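Local coordinates for protein geranylgeranyl pyrophosphate synthase (Corynebacterium glutamicum, PDB 3QQV) that probably joins dimethylallyl diphosphate to isopentenyl diphosphate in a magnesium-dependent step of isoprenoid biosynthesis, at residues R177-G182 / L225-S230; Y196-A201 / E279-V284; P236-A241 / V351-E356. One frame throughout, in Å; residues are numbered along the deposited sequence.

Contacts 1 and 2 both use helix 170-199 and both touch the second subunit, but their centres lie about 30 Å apart and their nearest atoms about 17 Å. Contact 2 is the one beside the active site: Lys-281 reaches a dimethylallyl diphosphate, and Glu-198 comes within about 4 Å, side chain to side chain, of the magnesium ligands Asp-112 and Asp-194. Contacts 1 and 3 lie away from those sites, with centres about 15 Å apart. They touch where the successive helices 205-231 and 236-263 pack, His-226 CD2 standing 3.6 Å from Ile-239 CG2. Contact 3 and contact 2 stay about 22 Å apart at their nearest atoms.

Contact 1. Residues R177-G182 / L225-S230; sequences RDAWRG and LHLGAS
Ala-179 sets its methyl over one face of the His-226 imidazole in a CH-pi contact, CB 3.7 Å from the centroid of the His-226 ring and displaced toward its rim. The same methyl also meets the next residue, 3.5 Å from Leu-227 N and close to Leu-227 CB. Beside it, Leu-227 and Trp-180 run side by side, and Leu-227 CD2 reaches the indole at its edge, 3.9 Å from Trp-180 CE3. In each, CG is swung opposite the backbone N and beside its own carbonyl carbon (chi1 178° and -167°). The two side chains point the same way, and both touch Leu-97 of helix 97-111; the indole N-H, NE1, is spent on Glu-160.

The small Ala-179 at the centre is consistent with the 8.3 Å between the axes of the two short segments, which run nearly antiparallel at 157°. Helix 170-199 is kinked here, and the N-H of Ala-179 has no bond to the turn before. A water takes it instead, 2.9 Å from Ala-179 N, and donates to Ser-230 OG. That hydroxyl donates to His-226 O at 2.8 Å, while Ser-230 N reaches the same oxygen from the opposite face. On the far side of helix 170-199, Arg-177 and Arg-181 form salt bridges with Asp-165 of the second subunit.

No direct hydrogen bond joins the segments: the direct contacts are apolar and CH-pi, and one water satisfies the amide that the kink leaves over.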
ATOM      1  N   ARG A 177      11.995   8.807 -12.813  1.00 34.42           N
ATOM      2  CA  ARG A 177      12.325   7.605 -12.035  1.00 37.78           C
ATOM      3  C   ARG A 177      13.123   7.858 -10.756  1.00 39.68           C
ATOM      4  O   ARG A 177      12.789   7.325  -9.705  1.00 38.95           O
ATOM      5  CB  ARG A 177      13.061   6.570 -12.902  1.00 38.21           C
ATOM      6  CG  ARG A 177      12.202   5.859 -13.946  1.00 44.92           C
ATOM      7  CD  ARG A 177      10.949   5.236 -13.349  1.00 41.16           C
ATOM      8  NE  ARG A 177      11.248   4.252 -12.311  1.00 37.81           N
ATOM      9  CZ  ARG A 177      10.439   3.984 -11.293  1.00 37.89           C
ATOM     10  NH1 ARG A 177       9.289   4.629 -11.173  1.00 42.56           N
ATOM     11  NH2 ARG A 177      10.782   3.075 -10.396  1.00 41.40           N
ATOM     12  N   ASP A 178      14.170   8.672 -10.839  1.00 38.63           N
ATOM     13  CA  ASP A 178      15.037   8.907  -9.668  1.00 39.64           C
ATOM     14  C   ASP A 178      14.285   9.548  -8.509  1.00 33.86           C
ATOM     15  O   ASP A 178      14.362   9.070  -7.370  1.00 39.61           O
ATOM     16  CB  ASP A 178      16.274   9.738 -10.054  1.00 35.30           C
ATOM     17  CG  ASP A 178      17.272   8.948 -10.898  1.00 44.19           C
ATOM     18  OD1 ASP A 178      17.230   7.696 -10.879  1.00 52.56           O
ATOM     19  OD2 ASP A 178      18.106   9.583 -11.579  1.00 55.85           O
ATOM     20  N   ALA A 179      13.526  10.600  -8.803  1.00 31.41           N
ATOM     21  CA  ALA A 179      12.746  11.268  -7.773  1.00 33.98           C
ATOM     22  C   ALA A 179      11.650  10.364  -7.230  1.00 34.89           C
ATOM     23  O   ALA A 179      11.467  10.273  -6.021  1.00 35.90           O
ATOM     24  CB  ALA A 179      12.152  12.554  -8.307  1.00 34.98           C
ATOM     25  N   TRP A 180      10.944   9.688  -8.138  1.00 32.30           N
ATOM     26  CA  TRP A 180       9.780   8.873  -7.797  1.00 35.69           C
ATOM     27  C   TRP A 180      10.163   7.607  -7.012  1.00 31.09           C
ATOM     28  O   TRP A 180       9.518   7.271  -6.012  1.00 36.74           O
ATOM     29  CB  TRP A 180       9.021   8.515  -9.083  1.00 30.53           C
ATOM     30  CG  TRP A 180       7.651   7.941  -8.864  1.00 32.66           C
ATOM     31  CD1 TRP A 180       7.303   6.625  -8.911  1.00 34.30           C
ATOM     32  CD2 TRP A 180       6.447   8.667  -8.591  1.00 31.88           C
ATOM     33  NE1 TRP A 180       5.954   6.478  -8.679  1.00 36.64           N
ATOM     34  CE2 TRP A 180       5.404   7.715  -8.465  1.00 36.20           C
ATOM     35  CE3 TRP A 180       6.140  10.026  -8.451  1.00 36.57           C
ATOM     36  CZ2 TRP A 180       4.079   8.081  -8.206  1.00 35.59           C
ATOM     37  CZ3 TRP A 180       4.818  10.391  -8.182  1.00 35.70           C
ATOM     38  CH2 TRP A 180       3.803   9.423  -8.070  1.00 33.21           C
ATOM     39  N   ARG A 181      11.201   6.914  -7.474  1.00 35.12           N
ATOM     40  CA  ARG A 181      11.738   5.739  -6.787  1.00 38.20           C
ATOM     41  C   ARG A 181      12.283   6.151  -5.416  1.00 40.05           C
ATOM     42  O   ARG A 181      11.985   5.507  -4.416  1.00 37.50           O
ATOM     43  CB  ARG A 181      12.849   5.084  -7.613  1.00 36.76           C
ATOM     44  CG  ARG A 181      13.548   3.880  -6.968  1.00 41.25           C
ATOM     45  CD  ARG A 181      14.903   3.538  -7.628  1.00 39.90           C
ATOM     46  NE  ARG A 181      14.835   3.602  -9.088  1.00 46.47           N
ATOM     47  CZ  ARG A 181      15.528   4.443  -9.852  1.00 43.01           C
ATOM     48  NH1 ARG A 181      16.385   5.295  -9.313  1.00 35.42           N
ATOM     49  NH2 ARG A 181      15.370   4.423 -11.168  1.00 41.58           N
ATOM     50  N   GLY A 182      13.065   7.229  -5.394  1.00 39.67           N
ATOM     51  CA  GLY A 182      13.622   7.764  -4.151  1.00 37.79           C
ATOM     52  C   GLY A 182      12.551   8.065  -3.128  1.00 35.43           C
ATOM     53  O   GLY A 182      12.547   7.485  -2.050  1.00 42.57           O
ATOM     54  N   LEU A 225      10.083  18.684  -5.653  1.00 32.91           N
ATOM     55  CA  LEU A 225      10.908  19.590  -6.459  1.00 36.09           C
ATOM     56  C   LEU A 225      11.720  18.861  -7.522  1.00 33.87           C
ATOM     57  O   LEU A 225      11.758  19.285  -8.669  1.00 42.87           O
ATOM     58  CB  LEU A 225      11.848  20.397  -5.561  1.00 31.55           C
ATOM     59  CG  LEU A 225      11.258  21.561  -4.770  1.00 39.64           C
ATOM     60  CD1 LEU A 225      12.243  21.932  -3.672  1.00 33.79           C
ATOM     61  CD2 LEU A 225      10.969  22.744  -5.672  1.00 41.84           C
ATOM     62  N   HIS A 226      12.364  17.766  -7.121  1.00 37.20           N
ATOM     63  CA  HIS A 226      13.138  16.915  -8.014  1.00 35.87           C
ATOM     64  C   HIS A 226      12.251  16.355  -9.139  1.00 40.36           C
ATOM     65  O   HIS A 226      12.628  16.397 -10.307  1.00 35.47           O
ATOM     66  CB  HIS A 226      13.793  15.799  -7.196  1.00 33.64           C
ATOM     67  CG  HIS A 226      14.752  14.941  -7.957  1.00 32.20           C
ATOM     68  ND1 HIS A 226      15.303  13.801  -7.413  1.00 35.99           N
ATOM     69  CD2 HIS A 226      15.250  15.035  -9.213  1.00 27.87           C
ATOM     70  CE1 HIS A 226      16.103  13.235  -8.297  1.00 35.81           C
ATOM     71  NE2 HIS A 226      16.083  13.961  -9.399  1.00 34.53           N
ATOM     72  N   LEU A 227      11.077  15.857  -8.771  1.00 38.02           N
ATOM     73  CA  LEU A 227      10.128  15.303  -9.724  1.00 37.57           C
ATOM     74  C   LEU A 227       9.736  16.335 -10.790  1.00 37.14           C
ATOM     75  O   LEU A 227       9.837  16.064 -11.989  1.00 38.06           O
ATOM     76  CB  LEU A 227       8.879  14.792  -8.978  1.00 33.06           C
ATOM     77  CG  LEU A 227       7.758  14.209  -9.836  1.00 40.73           C
ATOM     78  CD1 LEU A 227       8.284  13.004 -10.560  1.00 34.17           C
ATOM     79  CD2 LEU A 227       6.556  13.841  -8.988  1.00 40.13           C
ATOM     80  N   GLY A 228       9.291  17.504 -10.335  1.00 32.83           N
ATOM     81  CA  GLY A 228       8.923  18.605 -11.230  1.00 34.33           C
ATOM     82  C   GLY A 228      10.052  19.023 -12.154  1.00 40.47           C
ATOM     83  O   GLY A 228       9.856  19.138 -13.370  1.00 39.49           O
ATOM     84  N   ALA A 229      11.242  19.218 -11.586  1.00 40.01           N
ATOM     85  CA  ALA A 229      12.414  19.631 -12.368  1.00 40.12           C
ATOM     86  C   ALA A 229      12.811  18.591 -13.408  1.00 43.19           C
ATOM     87  O   ALA A 229      13.176  18.951 -14.527  1.00 42.20           O
ATOM     88  CB  ALA A 229      13.589  19.977 -11.451  1.00 40.65           C
ATOM     89  N   SER A 230      12.702  17.312 -13.036  1.00 40.60           N
ATOM     90  CA  SER A 230      12.967  16.188 -13.926  1.00 37.64           C
ATOM     91  C   SER A 230      11.995  16.104 -15.110  1.00 41.62           C
ATOM     92  O   SER A 230      12.409  15.790 -16.224  1.00 43.67           O
ATOM     93  CB  SER A 230      12.927  14.874 -13.150  1.00 41.96           C
ATOM     94  OG  SER A 230      13.964  14.806 -12.192  1.00 43.98           O
TER
HETATM   95  O   HOH W   1      13.804  12.230 -11.240  1.00 43.52           O

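Contact 2. Residues Y196-A201 / E279-V284; sequences YLESHA and EGKRTV. With DMA (dimethylallyl diphosphate), chain E.
Arg-282 lies across the last turn of helix 170-199 and makes the tight part of this contact. Its CG stands 3.5 Å from Leu-197 O and 3.8 Å from Glu-198 CG, so aliphatic carbon packs on backbone and on the stem of the glutamate. Beyond CG the chain bends twice, at chi2 (-55°) and chi3 (-68°), and this folds the guanidinium under Ala-201: Ala-201 CA sits over the centre of one face, 3.8 Å above its plane. Arg-282 NE is hydrogen-bonded to Asn-202 O just past the segment, which helps fix the rotation of the group. Ala-201 O is close to NH1, but the angle is poor for a bond.

In the mainly helical prenyl synthase fold, this is the loop between helices 275-279 and 284-294. Gly-280, with positive phi, ends the first of them in a Schellman motif, Lys-281 N bonding back to Asp-276 O. Arg-282 is the centre of an inverse gamma turn, and Thr-283 N-caps the second helix through OG1 to Leu-286 N.

The Glu-198 end is looser. Its extended chain crosses Lys-281 at a slant, OE2 coming only to 3.9 Å from Lys-281 CA, and no hydrogen bond crosses between the segments. Glu-198 OE2 and Lys-281 NZ remain 6.9 Å apart: the lysine, CG opposite its backbone N (chi1 -159°) and stretched to its end, leaves the interface for the dimethylallyl diphosphate. NZ donates to O2A of that ligand at a refined 2.5 Å, a value too short to trust closely. Arg-117 and Lys-215 also bind this diphosphate.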
ATOM      1  N   TYR A 196       9.819   2.274  15.087  1.00 74.04           N
ATOM      2  CA  TYR A 196      10.896   1.578  15.788  1.00 75.41           C
ATOM      3  C   TYR A 196      11.546   2.462  16.856  1.00 75.42           C
ATOM      4  O   TYR A 196      12.118   1.954  17.824  1.00 73.39           O
ATOM      5  CB  TYR A 196      11.957   1.096  14.802  1.00 76.66           C
ATOM      6  CG  TYR A 196      11.768  -0.327  14.308  1.00 90.04           C
ATOM      7  CD1 TYR A 196      11.018  -0.597  13.159  1.00 90.15           C
ATOM      8  CD2 TYR A 196      12.360  -1.403  14.976  1.00 96.78           C
ATOM      9  CE1 TYR A 196      10.851  -1.903  12.697  1.00 93.24           C
ATOM     10  CE2 TYR A 196      12.199  -2.715  14.519  1.00 95.95           C
ATOM     11  CZ  TYR A 196      11.445  -2.953  13.381  1.00 92.80           C
ATOM     12  OH  TYR A 196      11.284  -4.241  12.925  1.00 99.01           O
ATOM     13  N   LEU A 197      11.476   3.778  16.664  1.00 73.77           N
ATOM     14  CA  LEU A 197      11.898   4.719  17.697  1.00 72.24           C
ATOM     15  C   LEU A 197      10.845   4.806  18.802  1.00 70.66           C
ATOM     16  O   LEU A 197      11.188   4.895  19.980  1.00 72.43           O
ATOM     17  CB  LEU A 197      12.186   6.110  17.120  1.00 70.91           C
ATOM     18  CG  LEU A 197      13.371   6.337  16.174  1.00 72.67           C
ATOM     19  CD1 LEU A 197      13.758   7.811  16.178  1.00 69.81           C
ATOM     20  CD2 LEU A 197      14.575   5.465  16.510  1.00 73.21           C
ATOM     21  N   GLU A 198       9.570   4.771  18.413  1.00 67.31           N
ATOM     22  CA  GLU A 198       8.463   4.775  19.370  1.00 69.70           C
ATOM     23  C   GLU A 198       8.413   3.514  20.235  1.00 76.03           C
ATOM     24  O   GLU A 198       8.079   3.586  21.420  1.00 77.74           O
ATOM     25  CB  GLU A 198       7.126   4.980  18.656  1.00 67.23           C
ATOM     26  CG  GLU A 198       6.831   6.427  18.296  1.00 72.19           C
ATOM     27  CD  GLU A 198       5.484   6.613  17.616  1.00 86.27           C
ATOM     28  OE1 GLU A 198       4.572   5.789  17.840  1.00 87.37           O
ATOM     29  OE2 GLU A 198       5.337   7.593  16.856  1.00 93.13           O
ATOM     30  N   SER A 199       8.758   2.370  19.643  1.00 77.41           N
ATOM     31  CA  SER A 199       8.750   1.093  20.354  1.00 79.12           C
ATOM     32  C   SER A 199       9.943   0.957  21.298  1.00 78.53           C
ATOM     33  O   SER A 199       9.802   0.441  22.400  1.00 80.91           O
ATOM     34  CB  SER A 199       8.707  -0.086  19.373  1.00 78.33           C
ATOM     35  OG  SER A 199      10.010  -0.518  19.009  1.00 72.36           O
ATOM     36  N   HIS A 200      11.109   1.428  20.866  1.00 79.13           N
ATOM     37  CA  HIS A 200      12.317   1.368  21.692  1.00 82.65           C
ATOM     38  C   HIS A 200      12.454   2.555  22.652  1.00 83.36           C
ATOM     39  O   HIS A 200      13.481   2.685  23.327  1.00 79.39           O
ATOM     40  CB  HIS A 200      13.569   1.236  20.814  1.00 83.08           C
ATOM     41  CG  HIS A 200      13.840  -0.166  20.361  1.00 97.95           C
ATOM     42  ND1 HIS A 200      13.045  -0.819  19.441  1.00101.54           N
ATOM     43  CD2 HIS A 200      14.813  -1.042  20.707  1.00105.09           C
ATOM     44  CE1 HIS A 200      13.516  -2.037  19.242  1.00103.79           C
ATOM     45  NE2 HIS A 200      14.588  -2.198  19.997  1.00108.69           N
ATOM     46  N   ALA A 201      11.413   3.396  22.709  1.00 85.35           N
ATOM     47  CA  ALA A 201      11.393   4.654  23.478  1.00 86.27           C
ATOM     48  C   ALA A 201      12.695   5.448  23.332  1.00 86.92           C
ATOM     49  O   ALA A 201      13.289   5.882  24.325  1.00 88.69           O
ATOM     50  CB  ALA A 201      11.062   4.388  24.954  1.00 85.67           C
ATOM     51  N   GLU A 279       0.011  10.518  21.494  1.00 76.70           N
ATOM     52  CA  GLU A 279       0.609   9.505  20.619  1.00 78.95           C
ATOM     53  C   GLU A 279       1.998   9.071  21.088  1.00 78.34           C
ATOM     54  O   GLU A 279       2.423   7.947  20.818  1.00 81.68           O
ATOM     55  CB  GLU A 279       0.691  10.020  19.178  1.00 80.14           C
ATOM     56  CG  GLU A 279      -0.662  10.270  18.508  1.00 91.38           C
ATOM     57  CD  GLU A 279      -0.602  11.338  17.418  1.00105.52           C
ATOM     58  OE1 GLU A 279      -1.387  11.248  16.451  1.00108.83           O
ATOM     59  OE2 GLU A 279       0.226  12.272  17.523  1.00110.14           O
ATOM     60  N   GLY A 280       2.699   9.964  21.784  1.00 76.35           N
ATOM     61  CA  GLY A 280       4.043   9.686  22.290  1.00 73.39           C
ATOM     62  C   GLY A 280       5.095   9.670  21.204  1.00 72.58           C
ATOM     63  O   GLY A 280       5.983   8.814  21.205  1.00 72.42           O
ATOM     64  N   LYS A 281       4.994  10.628  20.285  1.00 68.53           N
ATOM     65  CA  LYS A 281       5.884  10.712  19.130  1.00 66.89           C
ATOM     66  C   LYS A 281       7.296  11.104  19.549  1.00 63.82           C
ATOM     67  O   LYS A 281       7.479  12.001  20.374  1.00 66.08           O
ATOM     68  CB  LYS A 281       5.324  11.715  18.124  1.00 66.57           C
ATOM     69  CG  LYS A 281       5.850  11.538  16.720  1.00 80.62           C
ATOM     70  CD  LYS A 281       5.230  12.563  15.794  1.00 91.74           C
ATOM     71  CE  LYS A 281       5.876  12.511  14.431  1.00 99.37           C
ATOM     72  NZ  LYS A 281       5.538  13.716  13.629  1.00102.12           N
ATOM     73  N   ARG A 282       8.291  10.427  18.986  1.00 60.91           N
ATOM     74  CA  ARG A 282       9.682  10.663  19.369  1.00 62.90           C
ATOM     75  C   ARG A 282      10.324  11.759  18.514  1.00 64.39           C
ATOM     76  O   ARG A 282      11.190  11.500  17.668  1.00 62.80           O
ATOM     77  CB  ARG A 282      10.512   9.372  19.335  1.00 65.13           C
ATOM     78  CG  ARG A 282       9.821   8.112  19.878  1.00 71.05           C
ATOM     79  CD  ARG A 282       9.274   8.228  21.309  1.00 65.88           C
ATOM     80  NE  ARG A 282      10.319   8.349  22.322  1.00 70.59           N
ATOM     81  CZ  ARG A 282      10.103   8.298  23.637  1.00 72.76           C
ATOM     82  NH1 ARG A 282      11.121   8.426  24.474  1.00 53.46           N
ATOM     83  NH2 ARG A 282       8.877   8.120  24.123  1.00 71.04           N
ATOM     84  N   THR A 283       9.896  12.991  18.770  1.00 61.61           N
ATOM     85  CA  THR A 283      10.361  14.162  18.044  1.00 57.36           C
ATOM     86  C   THR A 283      11.759  14.560  18.503  1.00 57.71           C
ATOM     87  O   THR A 283      12.256  14.046  19.510  1.00 62.04           O
ATOM     88  CB  THR A 283       9.392  15.333  18.255  1.00 58.07           C
ATOM     89  OG1 THR A 283       9.348  15.671  19.651  1.00 61.37           O
ATOM     90  CG2 THR A 283       7.989  14.950  17.789  1.00 56.12           C
ATOM     91  N   VAL A 284      12.399  15.461  17.755  1.00 53.65           N
ATOM     92  CA  VAL A 284      13.666  16.068  18.169  1.00 50.46           C
ATOM     93  C   VAL A 284      13.446  16.936  19.429  1.00 51.96           C
ATOM     94  O   VAL A 284      14.282  16.948  20.337  1.00 56.42           O
ATOM     95  CB  VAL A 284      14.302  16.892  17.011  1.00 53.54           C
ATOM     96  CG1 VAL A 284      15.394  17.840  17.508  1.00 46.89           C
ATOM     97  CG2 VAL A 284      14.863  15.965  15.941  1.00 54.17           C
TER
HETATM   98  C1  DMA E 384       2.610  11.508   9.028  1.00104.82           C
HETATM   99  O1  DMA E 384       3.368  11.095  10.149  1.00111.69           O
HETATM  100  C2  DMA E 384       2.925  10.579   7.880  1.00 96.59           C
HETATM  101  C3  DMA E 384       3.941  10.867   7.075  1.00 89.29           C
HETATM  102  C4  DMA E 384       4.753  12.075   7.338  1.00 92.74           C
HETATM  103  C5  DMA E 384       4.312  10.001   5.931  1.00 87.88           C
HETATM  104  PA  DMA E 384       3.241  11.848  11.529  1.00113.08           P
HETATM  105  O1A DMA E 384       2.400  11.016  12.433  1.00108.66           O
HETATM  106  O2A DMA E 384       4.618  12.281  11.813  1.00112.13           O
HETATM  107  O3A DMA E 384       2.457  13.105  10.982  1.00110.44           O
HETATM  108  PB  DMA E 384       1.098  13.525  11.611  1.00108.61           P
HETATM  109  O1B DMA E 384       0.622  14.525  10.638  1.00105.85           O
HETATM  110  O2B DMA E 384       1.516  14.085  12.902  1.00114.80           O
HETATM  111  O3B DMA E 384       0.301  12.326  11.820  1.00100.22           O

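Contact 3. Residues P236-A241 / V351-E356; sequences PQLIDA and VDIPDE
Between Leu-238 and Val-351 no flat side-chain group takes part, and there are no ring faces or edges to match: methyl and methylene carbons meet directly. The amide of Gln-237 turns away from the other segment, its OE1 making a weak hydrogen bond with Ser-235 OG, and the nearest approach of Gln-237 to Val-351 is by its backbone O.

Val-351 is the centre of the contact. It points toward helix 236-263 and spreads its two methyls along the first turn or so of the helix. CG1 fits between two side chains, 3.8 Å from Leu-238 CD2 and equally 3.8 Å from Ala-241 CB. With chi1 at 71°, this branch occupies the crowded position between the backbone N and the carbonyl carbon, which leaves CG2 to lie against the helix backbone, 4.1 Å from Leu-238 CA.

The Leu-238 side chain meets Val-351 and Ile-353 with one methyl, CD2, which reaches Ile-353 CG1 at 3.9 Å, and the leucine crosses each partner at roughly a right angle. Its chi2 of -95° is well off a staggered value, a twist that may reflect packing on two sides, since CD1 rests 3.9 Å from Ala-229 CB on helix 205-231. Ser-235 OG is hydrogen-bonded to Leu-238 N in the first turn of helix 236-263.

Residues 351-353 are extended, and Val-351 and Ile-353 both meet Leu-238, whereas Asp-352 between them is exposed. Pro-354 then takes the N-cap position of the C-terminal helix 355-369. The contact thus joins the start of helix 236-263 to the lead-in of the last helix chiefly through apolar carbon, with no hydrogen bond or charge pair between the segments to fix their register.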
ATOM      1  N   PRO A 236      21.429  18.976 -13.888  1.00 48.22           N
ATOM      2  CA  PRO A 236      21.858  18.486 -12.572  1.00 48.41           C
ATOM      3  C   PRO A 236      22.201  19.578 -11.558  1.00 49.45           C
ATOM      4  O   PRO A 236      22.090  19.349 -10.358  1.00 47.83           O
ATOM      5  CB  PRO A 236      23.126  17.704 -12.898  1.00 46.55           C
ATOM      6  CG  PRO A 236      22.946  17.254 -14.275  1.00 46.20           C
ATOM      7  CD  PRO A 236      22.241  18.375 -14.967  1.00 45.35           C
ATOM      8  N   GLN A 237      22.602  20.745 -12.052  1.00 47.08           N
ATOM      9  CA  GLN A 237      22.952  21.887 -11.213  1.00 49.62           C
ATOM     10  C   GLN A 237      21.710  22.548 -10.622  1.00 48.95           C
ATOM     11  O   GLN A 237      21.699  22.949  -9.458  1.00 48.24           O
ATOM     12  CB  GLN A 237      23.787  22.909 -12.007  1.00 45.25           C
ATOM     13  CG  GLN A 237      25.089  22.334 -12.580  1.00 51.32           C
ATOM     14  CD  GLN A 237      24.875  21.548 -13.875  1.00 51.37           C
ATOM     15  OE1 GLN A 237      24.131  21.977 -14.753  1.00 58.41           O
ATOM     16  NE2 GLN A 237      25.520  20.389 -13.982  1.00 53.71           N
ATOM     17  N   LEU A 238      20.660  22.658 -11.431  1.00 50.49           N
ATOM     18  CA  LEU A 238      19.389  23.185 -10.955  1.00 50.19           C
ATOM     19  C   LEU A 238      18.785  22.232  -9.912  1.00 48.09           C
ATOM     20  O   LEU A 238      18.393  22.663  -8.824  1.00 50.07           O
ATOM     21  CB  LEU A 238      18.436  23.437 -12.136  1.00 49.71           C
ATOM     22  CG  LEU A 238      17.052  24.091 -11.978  1.00 53.39           C
ATOM     23  CD1 LEU A 238      15.970  23.030 -11.845  1.00 53.51           C
ATOM     24  CD2 LEU A 238      16.974  25.112 -10.822  1.00 40.58           C
ATOM     25  N   ILE A 239      18.746  20.944 -10.252  1.00 45.55           N
ATOM     26  CA  ILE A 239      18.202  19.903  -9.384  1.00 43.84           C
ATOM     27  C   ILE A 239      18.935  19.871  -8.033  1.00 45.00           C
ATOM     28  O   ILE A 239      18.305  19.751  -6.979  1.00 40.30           O
ATOM     29  CB  ILE A 239      18.226  18.510 -10.097  1.00 45.56           C
ATOM     30  CG1 ILE A 239      17.203  18.483 -11.249  1.00 42.48           C
ATOM     31  CG2 ILE A 239      17.956  17.354  -9.111  1.00 39.74           C
ATOM     32  CD1 ILE A 239      17.244  17.219 -12.103  1.00 43.15           C
ATOM     33  N   ASP A 240      20.258  20.021  -8.071  1.00 45.65           N
ATOM     34  CA  ASP A 240      21.069  20.035  -6.854  1.00 46.11           C
ATOM     35  C   ASP A 240      20.669  21.146  -5.895  1.00 40.22           C
ATOM     36  O   ASP A 240      20.459  20.898  -4.713  1.00 47.94           O
ATOM     37  CB  ASP A 240      22.551  20.155  -7.192  1.00 47.44           C
ATOM     38  CG  ASP A 240      23.414  19.512  -6.154  1.00 47.24           C
ATOM     39  OD1 ASP A 240      24.159  20.228  -5.462  1.00 51.12           O
ATOM     40  OD2 ASP A 240      23.326  18.282  -6.020  1.00 53.53           O
ATOM     41  N   ALA A 241      20.540  22.361  -6.421  1.00 44.04           N
ATOM     42  CA  ALA A 241      20.109  23.509  -5.629  1.00 44.38           C
ATOM     43  C   ALA A 241      18.711  23.315  -5.033  1.00 47.53           C
ATOM     44  O   ALA A 241      18.474  23.656  -3.867  1.00 46.05           O
ATOM     45  CB  ALA A 241      20.155  24.769  -6.461  1.00 41.64           C
ATOM     46  N   VAL A 351      22.097  29.078  -8.463  1.00 59.82           N
ATOM     47  CA  VAL A 351      21.813  28.729  -9.848  1.00 60.91           C
ATOM     48  C   VAL A 351      20.841  29.767 -10.414  1.00 62.95           C
ATOM     49  O   VAL A 351      20.231  30.534  -9.656  1.00 61.37           O
ATOM     50  CB  VAL A 351      21.267  27.262  -9.948  1.00 58.93           C
ATOM     51  CG1 VAL A 351      19.866  27.160  -9.380  1.00 59.00           C
ATOM     52  CG2 VAL A 351      21.343  26.718 -11.376  1.00 69.44           C
ATOM     53  N   ASP A 352      20.727  29.808 -11.738  1.00 63.41           N
ATOM     54  CA  ASP A 352      19.788  30.689 -12.408  1.00 63.46           C
ATOM     55  C   ASP A 352      18.360  30.127 -12.371  1.00 62.22           C
ATOM     56  O   ASP A 352      18.043  29.133 -13.036  1.00 59.22           O
ATOM     57  CB  ASP A 352      20.235  30.938 -13.851  1.00 65.28           C
ATOM     58  CG  ASP A 352      19.389  31.982 -14.554  1.00 77.22           C
ATOM     59  OD1 ASP A 352      19.048  33.008 -13.922  1.00 85.84           O
ATOM     60  OD2 ASP A 352      19.067  31.773 -15.744  1.00 90.38           O
ATOM     61  N   ILE A 353      17.520  30.779 -11.574  1.00 60.05           N
ATOM     62  CA  ILE A 353      16.096  30.476 -11.452  1.00 63.39           C
ATOM     63  C   ILE A 353      15.358  31.766 -11.800  1.00 63.33           C
ATOM     64  O   ILE A 353      15.752  32.837 -11.325  1.00 62.66           O
ATOM     65  CB  ILE A 353      15.735  30.063  -9.988  1.00 62.17           C
ATOM     66  CG1 ILE A 353      16.437  28.761  -9.606  1.00 63.59           C
ATOM     67  CG2 ILE A 353      14.220  29.928  -9.784  1.00 60.61           C
ATOM     68  CD1 ILE A 353      16.455  28.480  -8.102  1.00 75.09           C
ATOM     69  N   PRO A 354      14.293  31.679 -12.625  1.00 63.63           N
ATOM     70  CA  PRO A 354      13.457  32.855 -12.903  1.00 64.79           C
ATOM     71  C   PRO A 354      12.994  33.562 -11.629  1.00 65.15           C
ATOM     72  O   PRO A 354      12.617  32.899 -10.656  1.00 63.89           O
ATOM     73  CB  PRO A 354      12.256  32.277 -13.676  1.00 64.92           C
ATOM     74  CG  PRO A 354      12.453  30.773 -13.710  1.00 63.93           C
ATOM     75  CD  PRO A 354      13.898  30.518 -13.446  1.00 65.76           C
ATOM     76  N   ASP A 355      13.051  34.895 -11.647  1.00 67.41           N
ATOM     77  CA  ASP A 355      12.719  35.756 -10.499  1.00 66.94           C
ATOM     78  C   ASP A 355      11.400  35.415  -9.809  1.00 64.83           C
ATOM     79  O   ASP A 355      11.341  35.335  -8.578  1.00 65.47           O
ATOM     80  CB  ASP A 355      12.679  37.230 -10.925  1.00 71.36           C
ATOM     81  CG  ASP A 355      14.013  37.733 -11.457  1.00 82.72           C
ATOM     82  OD1 ASP A 355      15.069  37.205 -11.044  1.00 88.57           O
ATOM     83  OD2 ASP A 355      13.998  38.674 -12.284  1.00 89.64           O
ATOM     84  N   GLU A 356      10.358  35.216 -10.614  1.00 62.37           N
ATOM     85  CA  GLU A 356       9.010  34.924 -10.124  1.00 63.55           C
ATOM     86  C   GLU A 356       8.963  33.624  -9.305  1.00 60.48           C
ATOM     87  O   GLU A 356       8.345  33.586  -8.239  1.00 57.83           O
ATOM     88  CB  GLU A 356       7.998  34.854 -11.281  1.00 66.02           C
ATOM     89  CG  GLU A 356       8.223  35.865 -12.417  1.00 83.00           C
ATOM     90  CD  GLU A 356       9.061  35.303 -13.564  1.00 97.94           C
ATOM     91  OE1 GLU A 356       8.534  34.470 -14.335  1.00105.37           O
ATOM     92  OE2 GLU A 356      10.241  35.699 -13.701  1.00 96.37           O
TER